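Local atomic coordinates of metallo-beta-lactamase domain-containing protein 1 (Thermotoga maritima, PDB entry 1ZTC), a protein that probably acts as a metal-dependent hydrolase of the metallo-beta-lactamase superfamily, perhaps an endoribonuclease that cleaves RNA. Residues 34-39 and 206-211; 49-54 and 75-80; 96-101 and 125-130. All blocks are in the same frame, centred on the assembly; numbering follows the deposited sequence.

In the fold
The three contacts step across a mixed sheet of the metallo-beta-lactamase fold. Contact 2 is central, its centre about 10 Å from the centres of both contact 1 and contact 3, which are about 20 Å apart and do not touch. Backbone pairs probably hydrogen-bonded join neighbours: V38 O to I49 N (2.9 Å) between contacts 1 and 2, and V77 O to Y99 N (2.8 Å) between contacts 2 and 3. Contact 1 also brings in the second sheet, through strand 206-208. Involvement with the metal centre falls off along this series: H211 binds a nickel directly, the T80 side chain is about 7 Å from one, and that of V100 about 12 Å.

Contact 1. Residues 34-39 and 206-211; sequences FSTVVY and LLVFPH. With NI (nickel (II) ion), chain E.
T36 and P210 mark the closest approach of two nearly antiparallel segments (166° between their directions), their CA atoms 4.7 Å apart, and the peptide nitrogen of T36 donates to P210 O over 2.8 Å. The same carbonyl oxygen also receives a CA-H...O contact from S35. T36 adds a second grip through its side chain: OG1 donates to F209 O at 2.7 Å, in the carbonyl plane and on a lone pair. With chi1 at -64° the hydroxyl sits beside the backbone N, while CG2, anti to that nitrogen, turns to V208 CG1 at 3.8 Å. Threonine suits the place because its two branches serve a polar and an apolar neighbour at once; G21 N also bonds to OG1. V38 continues the apolar side, its CG2 lying 4.0 Å from V208 CG1, so that these valines fill the space between strand 37-42 of one sheet and strand 206-208 of the other, where V169 and I171 join them.

H211 uses its two ring nitrogens for different partners. ND1 makes a weak, bent bond to F34 O (3.2 Å, 124°), which meets the ring at its edge; the stronger partner of ND1 is G22 O. NE2 binds nickel at 2.2 Å, in a site completed by D85, H86 and D174, with two more distant waters. The bond to G22 O is consistent with a proton on ND1, which leaves the NE2 lone pair for the metal, and it would limit rotation of the ring: buried loop backbone serves as second shell to the nickel site.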
# COMPACT_ATOMS: atom_id res chain seq x y z
N PHE A 34 -6.97 -3.38 -6.67
CA PHE A 34 -7.89 -2.52 -7.34
C PHE A 34 -7.67 -2.64 -8.85
O PHE A 34 -6.54 -2.54 -9.36
CB PHE A 34 -7.81 -1.09 -6.83
CG PHE A 34 -6.52 -0.40 -7.10
CD1 PHE A 34 -5.39 -0.69 -6.36
CD2 PHE A 34 -6.41 0.53 -8.14
CE1 PHE A 34 -4.17 -0.04 -6.60
CE2 PHE A 34 -5.21 1.17 -8.37
CZ PHE A 34 -4.08 0.87 -7.61
N SER A 35 -8.77 -2.87 -9.57
CA SER A 35 -8.67 -3.02 -11.01
C SER A 35 -8.64 -1.68 -11.73
O SER A 35 -9.11 -0.65 -11.24
CB SER A 35 -9.79 -3.92 -11.57
OG SER A 35 -11.03 -3.25 -11.65
N THR A 36 -8.08 -1.74 -12.92
CA THR A 36 -8.31 -0.76 -13.96
C THR A 36 -9.81 -0.56 -14.16
O THR A 36 -10.60 -1.53 -14.08
CB THR A 36 -7.67 -1.27 -15.24
OG1 THR A 36 -6.26 -1.34 -15.03
CG2 THR A 36 -7.98 -0.35 -16.44
N VAL A 37 -10.20 0.68 -14.41
CA VAL A 37 -11.59 1.04 -14.70
C VAL A 37 -11.63 1.76 -16.06
O VAL A 37 -10.97 2.76 -16.28
CB VAL A 37 -12.21 1.97 -13.64
CG1 VAL A 37 -13.69 2.32 -13.99
CG2 VAL A 37 -12.11 1.35 -12.28
N VAL A 38 -12.42 1.19 -16.95
CA VAL A 38 -12.57 1.63 -18.33
C VAL A 38 -13.96 2.23 -18.50
O VAL A 38 -14.96 1.65 -18.06
CB VAL A 38 -12.37 0.43 -19.29
CG1 VAL A 38 -12.88 0.71 -20.68
CG2 VAL A 38 -10.88 0.07 -19.32
N TYR A 39 -13.99 3.40 -19.12
CA TYR A 39 -15.21 4.12 -19.41
C TYR A 39 -15.33 4.30 -20.92
O TYR A 39 -14.35 4.64 -21.59
CB TYR A 39 -15.15 5.49 -18.73
CG TYR A 39 -16.33 6.41 -19.04
CD1 TYR A 39 -17.58 6.18 -18.50
CD2 TYR A 39 -16.17 7.52 -19.86
CE1 TYR A 39 -18.62 7.00 -18.76
CE2 TYR A 39 -17.23 8.37 -20.12
CZ TYR A 39 -18.46 8.11 -19.55
OH TYR A 39 -19.54 8.93 -19.78
N LEU A 206 -3.82 -1.52 -28.50
CA LEU A 206 -3.61 -1.37 -27.07
C LEU A 206 -4.09 -2.55 -26.26
O LEU A 206 -5.22 -3.06 -26.44
CB LEU A 206 -4.35 -0.13 -26.56
CG LEU A 206 -3.93 0.41 -25.18
CD1 LEU A 206 -2.52 0.97 -25.23
CD2 LEU A 206 -4.89 1.53 -24.79
N LEU A 207 -3.23 -2.96 -25.33
CA LEU A 207 -3.58 -3.94 -24.29
C LEU A 207 -3.87 -3.21 -23.00
O LEU A 207 -3.01 -2.47 -22.50
CB LEU A 207 -2.43 -4.90 -24.05
CG LEU A 207 -2.13 -5.86 -25.20
CD1 LEU A 207 -0.65 -6.25 -25.20
CD2 LEU A 207 -3.05 -7.09 -25.15
N VAL A 208 -5.07 -3.38 -22.47
CA VAL A 208 -5.45 -2.78 -21.20
C VAL A 208 -5.51 -3.88 -20.15
O VAL A 208 -6.45 -4.68 -20.11
CB VAL A 208 -6.80 -2.02 -21.32
CG1 VAL A 208 -7.27 -1.50 -19.94
CG2 VAL A 208 -6.66 -0.85 -22.31
N PHE A 209 -4.51 -3.89 -19.28
CA PHE A 209 -4.39 -4.85 -18.20
C PHE A 209 -5.18 -4.37 -16.97
O PHE A 209 -5.45 -3.18 -16.82
CB PHE A 209 -2.93 -5.04 -17.79
CG PHE A 209 -2.01 -5.36 -18.94
CD1 PHE A 209 -2.10 -6.58 -19.60
CD2 PHE A 209 -1.04 -4.46 -19.33
CE1 PHE A 209 -1.25 -6.87 -20.66
CE2 PHE A 209 -0.19 -4.76 -20.37
CZ PHE A 209 -0.30 -5.95 -21.03
N PRO A 210 -5.61 -5.30 -16.13
CA PRO A 210 -6.40 -4.91 -14.95
C PRO A 210 -5.60 -4.38 -13.77
O PRO A 210 -6.19 -3.79 -12.86
CB PRO A 210 -7.10 -6.22 -14.57
CG PRO A 210 -6.10 -7.29 -15.03
CD PRO A 210 -5.56 -6.77 -16.29
N HIS A 211 -4.29 -4.63 -13.74
CA HIS A 211 -3.43 -4.24 -12.60
C HIS A 211 -2.11 -3.67 -13.05
O HIS A 211 -1.09 -3.88 -12.40
CB HIS A 211 -3.21 -5.44 -11.66
CG HIS A 211 -4.49 -5.97 -11.14
ND1 HIS A 211 -5.24 -5.28 -10.22
CD2 HIS A 211 -5.21 -7.07 -11.49
CE1 HIS A 211 -6.38 -5.93 -10.00
NE2 HIS A 211 -6.39 -7.00 -10.78
NI NI E . -7.77 -8.71 -10.54
O HOH W 1 -6.49 -9.83 -8.59
O HOH W 2 -9.19 -10.21 -9.13

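Contact 2. Residues 49-54 and 75-80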
# COMPACT_ATOMS: atom_id res chain seq x y z
N ILE A 49 -16.42 -0.82 -17.84
CA ILE A 49 -15.92 -2.19 -17.76
C ILE A 49 -15.01 -2.28 -16.55
O ILE A 49 -13.99 -1.57 -16.49
CB ILE A 49 -15.17 -2.62 -19.02
CG1 ILE A 49 -16.09 -2.49 -20.25
CG2 ILE A 49 -14.71 -4.05 -18.91
CD1 ILE A 49 -15.42 -2.89 -21.58
N ASP A 50 -15.39 -3.14 -15.60
CA ASP A 50 -14.72 -3.34 -14.30
C ASP A 50 -14.71 -2.04 -13.50
O ASP A 50 -13.74 -1.29 -13.57
CB ASP A 50 -13.31 -3.92 -14.48
CG ASP A 50 -13.33 -5.40 -14.82
OD1 ASP A 50 -14.44 -5.98 -14.89
OD2 ASP A 50 -12.25 -6.00 -15.00
N PRO A 51 -15.79 -1.78 -12.74
CA PRO A 51 -15.92 -0.53 -11.97
C PRO A 51 -14.91 -0.34 -10.84
O PRO A 51 -14.75 0.79 -10.34
CB PRO A 51 -17.37 -0.59 -11.43
CG PRO A 51 -17.68 -2.05 -11.38
CD PRO A 51 -16.99 -2.62 -12.60
N GLY A 52 -14.25 -1.43 -10.44
CA GLY A 52 -13.15 -1.34 -9.54
C GLY A 52 -13.48 -1.49 -8.06
O GLY A 52 -14.55 -1.96 -7.66
N ASN A 53 -12.53 -1.06 -7.25
CA ASN A 53 -12.56 -1.29 -5.83
C ASN A 53 -12.67 0.03 -5.07
O ASN A 53 -12.37 1.10 -5.59
CB ASN A 53 -11.30 -2.04 -5.43
CG ASN A 53 -11.39 -2.63 -4.04
OD1 ASN A 53 -12.46 -3.07 -3.62
ND2 ASN A 53 -10.29 -2.52 -3.26
N LEU A 54 -13.11 -0.07 -3.83
CA LEU A 54 -13.35 1.03 -2.95
C LEU A 54 -12.16 1.99 -2.84
O LEU A 54 -12.33 3.21 -2.73
CB LEU A 54 -13.70 0.47 -1.57
CG LEU A 54 -14.02 1.48 -0.47
CD1 LEU A 54 -15.21 2.32 -0.88
CD2 LEU A 54 -14.30 0.75 0.85
N THR A 75 -25.13 3.66 -17.66
CA THR A 75 -26.17 2.83 -18.24
C THR A 75 -25.80 1.34 -18.31
O THR A 75 -26.67 0.50 -18.31
CB THR A 75 -26.48 3.31 -19.69
OG1 THR A 75 -25.28 3.26 -20.49
CG2 THR A 75 -27.01 4.74 -19.66
N ASP A 76 -24.52 1.03 -18.41
CA ASP A 76 -24.08 -0.35 -18.63
C ASP A 76 -22.78 -0.60 -17.89
O ASP A 76 -21.86 0.23 -17.93
CB ASP A 76 -23.86 -0.64 -20.12
CG ASP A 76 -25.10 -0.36 -20.97
OD1 ASP A 76 -25.91 -1.30 -21.18
OD2 ASP A 76 -25.28 0.78 -21.42
N VAL A 77 -22.69 -1.75 -17.24
CA VAL A 77 -21.47 -2.15 -16.54
C VAL A 77 -21.17 -3.60 -16.85
O VAL A 77 -22.02 -4.47 -16.65
CB VAL A 77 -21.60 -1.97 -15.00
CG1 VAL A 77 -20.34 -2.48 -14.28
CG2 VAL A 77 -21.83 -0.51 -14.67
N LEU A 78 -19.98 -3.83 -17.39
CA LEU A 78 -19.54 -5.18 -17.74
C LEU A 78 -18.39 -5.62 -16.83
O LEU A 78 -17.55 -4.81 -16.42
CB LEU A 78 -19.12 -5.26 -19.21
CG LEU A 78 -20.18 -4.83 -20.22
CD1 LEU A 78 -20.15 -3.34 -20.48
CD2 LEU A 78 -19.97 -5.56 -21.52
N PHE A 79 -18.38 -6.91 -16.50
CA PHE A 79 -17.36 -7.49 -15.65
C PHE A 79 -16.52 -8.51 -16.40
O PHE A 79 -17.05 -9.44 -16.99
CB PHE A 79 -17.97 -8.22 -14.45
CG PHE A 79 -18.91 -7.38 -13.62
CD1 PHE A 79 -18.50 -6.17 -13.07
CD2 PHE A 79 -20.19 -7.84 -13.33
CE1 PHE A 79 -19.35 -5.41 -12.28
CE2 PHE A 79 -21.05 -7.09 -12.55
CZ PHE A 79 -20.62 -5.87 -12.01
N THR A 80 -15.21 -8.35 -16.34
CA THR A 80 -14.33 -9.43 -16.76
C THR A 80 -14.60 -10.66 -15.91
O THR A 80 -14.74 -11.75 -16.43
CB THR A 80 -12.85 -9.03 -16.69
OG1 THR A 80 -12.49 -8.66 -15.36
CG2 THR A 80 -12.59 -7.90 -17.66
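F79 meets D50 and P51 with the edge of its ring: P51 CD lies 3.7 Å from CE1 of F79, and D50 OD1 comes in near the ring plane. Beyond the two segments the phenyl ring meets W127, their planes at about 35°. The second flat group, the carboxylate of D50, is held along its own edge by T80. OD1 accepts from T80 N at 2.9 Å on the syn side, 19° out of the carboxylate plane, and the syn lone pair of OD2 takes the T80 hydroxyl, OG1, at 2.7 Å. T80 can supply both donors because chi1 of 59° sets OG1 between its backbone N and carbonyl carbon. Aspartate suits this place by offering two acceptors in one plane, and threonine by matching them.

The backbones pair as parallel strands, I49 bridging to L78; D50 N donates to L78 O at 2.9 Å, almost straight, and I49 CA adds a CA-H...O contact to that oxygen. On the face of the sheet that I49 and L78 share, I49 CG1 and L78 CD1 approach to 4.2 Å and pack with F159. P51 CD also rests 3.8 Å from V77 CG1, so the proline ring packs against both V77 and the edge of F79.

D50 OD2 has a further partner, H86 ND1, and H86 binds nickel. With T80 directly preceding the metal-binding H81, the two bonds from T80 hold a second-shell carboxylate in a fixed plane, where it would orient the H86 imidazole and probably polarise it.

Contact 3. Residues 96-101 and 125-130; sequences ATFYVH and SSWKNV
F98 and W127 form the aromatic part of the contact, a face-to-face stack of the phenyl ring on the five-membered indole ring, with centroids 4.3 Å apart and planes at 27°. W127 CD1 stands over the centre of the phenyl ring, while A96 CB covers the opposite face toward the rim. The tilt brings W127 CB within 3.6 Å of F98 CD2. The indole NE1 is hydrogen-bonded to S90 OG, so tryptophan provides a broad apolar face and still satisfies its one polar side-chain atom.

Backbone bonding aligns the two segments in parallel: F98 N donates to N129 O at 2.8 Å and 173°, and V130 CA returns a CA-H...O contact to F98 O at 3.2 Å. A water bridges A96 O and N129 N.

Among aliphatic groups, V100 CG1 meets V130 CG1 at 3.9 Å; both branched residues suit extended chain.

This is the return of a beta-alpha-beta crossover: the F98 N to N129 O bond and the CA-H...O contacts set the register of strand 130-133, while the F98-W127 stack packs the indole of the connecting loop against strand 97-101, with N129 left at the solvent side.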
# COMPACT_ATOMS: atom_id res chain seq x y z
N ALA A 96 -27.78 1.06 -13.96
CA ALA A 96 -27.05 0.31 -14.96
C ALA A 96 -27.61 -1.08 -15.15
O ALA A 96 -28.20 -1.69 -14.26
CB ALA A 96 -25.59 0.23 -14.57
N THR A 97 -27.43 -1.58 -16.37
CA THR A 97 -27.56 -2.99 -16.66
C THR A 97 -26.18 -3.58 -16.49
O THR A 97 -25.19 -3.01 -16.97
CB THR A 97 -28.07 -3.20 -18.08
OG1 THR A 97 -29.30 -2.49 -18.21
CG2 THR A 97 -28.27 -4.70 -18.37
N PHE A 98 -26.12 -4.72 -15.81
CA PHE A 98 -24.89 -5.43 -15.54
C PHE A 98 -24.72 -6.62 -16.45
O PHE A 98 -25.68 -7.33 -16.69
CB PHE A 98 -24.86 -5.86 -14.07
CG PHE A 98 -24.86 -4.71 -13.13
CD1 PHE A 98 -23.68 -4.03 -12.86
CD2 PHE A 98 -26.04 -4.25 -12.56
CE1 PHE A 98 -23.65 -2.93 -12.03
CE2 PHE A 98 -26.03 -3.13 -11.72
CZ PHE A 98 -24.82 -2.48 -11.46
N TYR A 99 -23.49 -6.84 -16.94
CA TYR A 99 -23.21 -7.93 -17.89
C TYR A 99 -22.11 -8.79 -17.32
O TYR A 99 -21.05 -8.27 -16.94
CB TYR A 99 -22.77 -7.41 -19.26
CG TYR A 99 -23.72 -6.47 -19.95
CD1 TYR A 99 -23.93 -5.20 -19.45
CD2 TYR A 99 -24.37 -6.82 -21.13
CE1 TYR A 99 -24.77 -4.31 -20.06
CE2 TYR A 99 -25.25 -5.93 -21.76
CZ TYR A 99 -25.43 -4.67 -21.20
OH TYR A 99 -26.26 -3.74 -21.77
N VAL A 100 -22.35 -10.09 -17.32
CA VAL A 100 -21.46 -11.05 -16.67
C VAL A 100 -21.69 -12.42 -17.30
O VAL A 100 -22.81 -12.71 -17.74
CB VAL A 100 -21.73 -11.10 -15.10
CG1 VAL A 100 -23.12 -11.55 -14.81
CG2 VAL A 100 -20.74 -11.95 -14.36
N HIS A 101 -20.65 -13.25 -17.34
CA HIS A 101 -20.78 -14.59 -17.89
C HIS A 101 -21.68 -15.44 -17.01
O HIS A 101 -21.55 -15.45 -15.78
CB HIS A 101 -19.41 -15.28 -18.06
CG HIS A 101 -19.47 -16.53 -18.88
ND1 HIS A 101 -19.99 -17.71 -18.39
CD2 HIS A 101 -19.17 -16.77 -20.18
CE1 HIS A 101 -19.97 -18.63 -19.35
NE2 HIS A 101 -19.47 -18.08 -20.44
N SER A 125 -26.01 -9.08 -4.99
CA SER A 125 -27.43 -8.80 -4.79
C SER A 125 -27.88 -7.42 -5.23
O SER A 125 -29.06 -7.21 -5.41
CB SER A 125 -27.79 -8.95 -3.31
OG SER A 125 -27.73 -10.31 -2.97
N SER A 126 -26.96 -6.48 -5.32
CA SER A 126 -27.30 -5.13 -5.70
C SER A 126 -27.58 -5.01 -7.20
O SER A 126 -28.14 -4.00 -7.63
CB SER A 126 -26.18 -4.17 -5.28
OG SER A 126 -25.05 -4.20 -6.16
N TRP A 127 -27.20 -6.01 -7.99
CA TRP A 127 -27.39 -5.95 -9.45
C TRP A 127 -28.83 -6.32 -9.77
O TRP A 127 -29.18 -7.50 -9.78
CB TRP A 127 -26.48 -6.92 -10.18
CG TRP A 127 -25.03 -6.79 -9.80
CD1 TRP A 127 -24.41 -5.70 -9.26
CD2 TRP A 127 -24.04 -7.80 -9.94
NE1 TRP A 127 -23.07 -5.97 -9.05
CE2 TRP A 127 -22.82 -7.25 -9.46
CE3 TRP A 127 -24.05 -9.12 -10.42
CZ2 TRP A 127 -21.63 -7.99 -9.42
CZ3 TRP A 127 -22.87 -9.85 -10.40
CH2 TRP A 127 -21.67 -9.28 -9.91
N LYS A 128 -29.65 -5.31 -10.05
CA LYS A 128 -31.08 -5.58 -10.28
C LYS A 128 -31.37 -6.00 -11.73
O LYS A 128 -32.21 -6.83 -11.95
CB LYS A 128 -31.93 -4.37 -9.85
CG LYS A 128 -31.73 -3.93 -8.37
CD LYS A 128 -31.95 -5.08 -7.34
CE LYS A 128 -31.45 -4.70 -5.93
NZ LYS A 128 -31.45 -5.84 -4.94
N ASN A 129 -30.64 -5.46 -12.70
CA ASN A 129 -30.81 -5.88 -14.08
C ASN A 129 -29.50 -6.42 -14.59
O ASN A 129 -28.48 -5.70 -14.65
CB ASN A 129 -31.27 -4.71 -14.95
CG ASN A 129 -32.59 -4.16 -14.49
OD1 ASN A 129 -32.64 -3.11 -13.84
ND2 ASN A 129 -33.67 -4.88 -14.79
N VAL A 130 -29.54 -7.70 -14.94
CA VAL A 130 -28.36 -8.46 -15.32
C VAL A 130 -28.56 -9.14 -16.67
O VAL A 130 -29.58 -9.79 -16.89
CB VAL A 130 -28.05 -9.52 -14.24
CG1 VAL A 130 -26.81 -10.30 -14.62
CG2 VAL A 130 -27.87 -8.85 -12.86
O HOH W 3 -29.48 -2.89 -12.41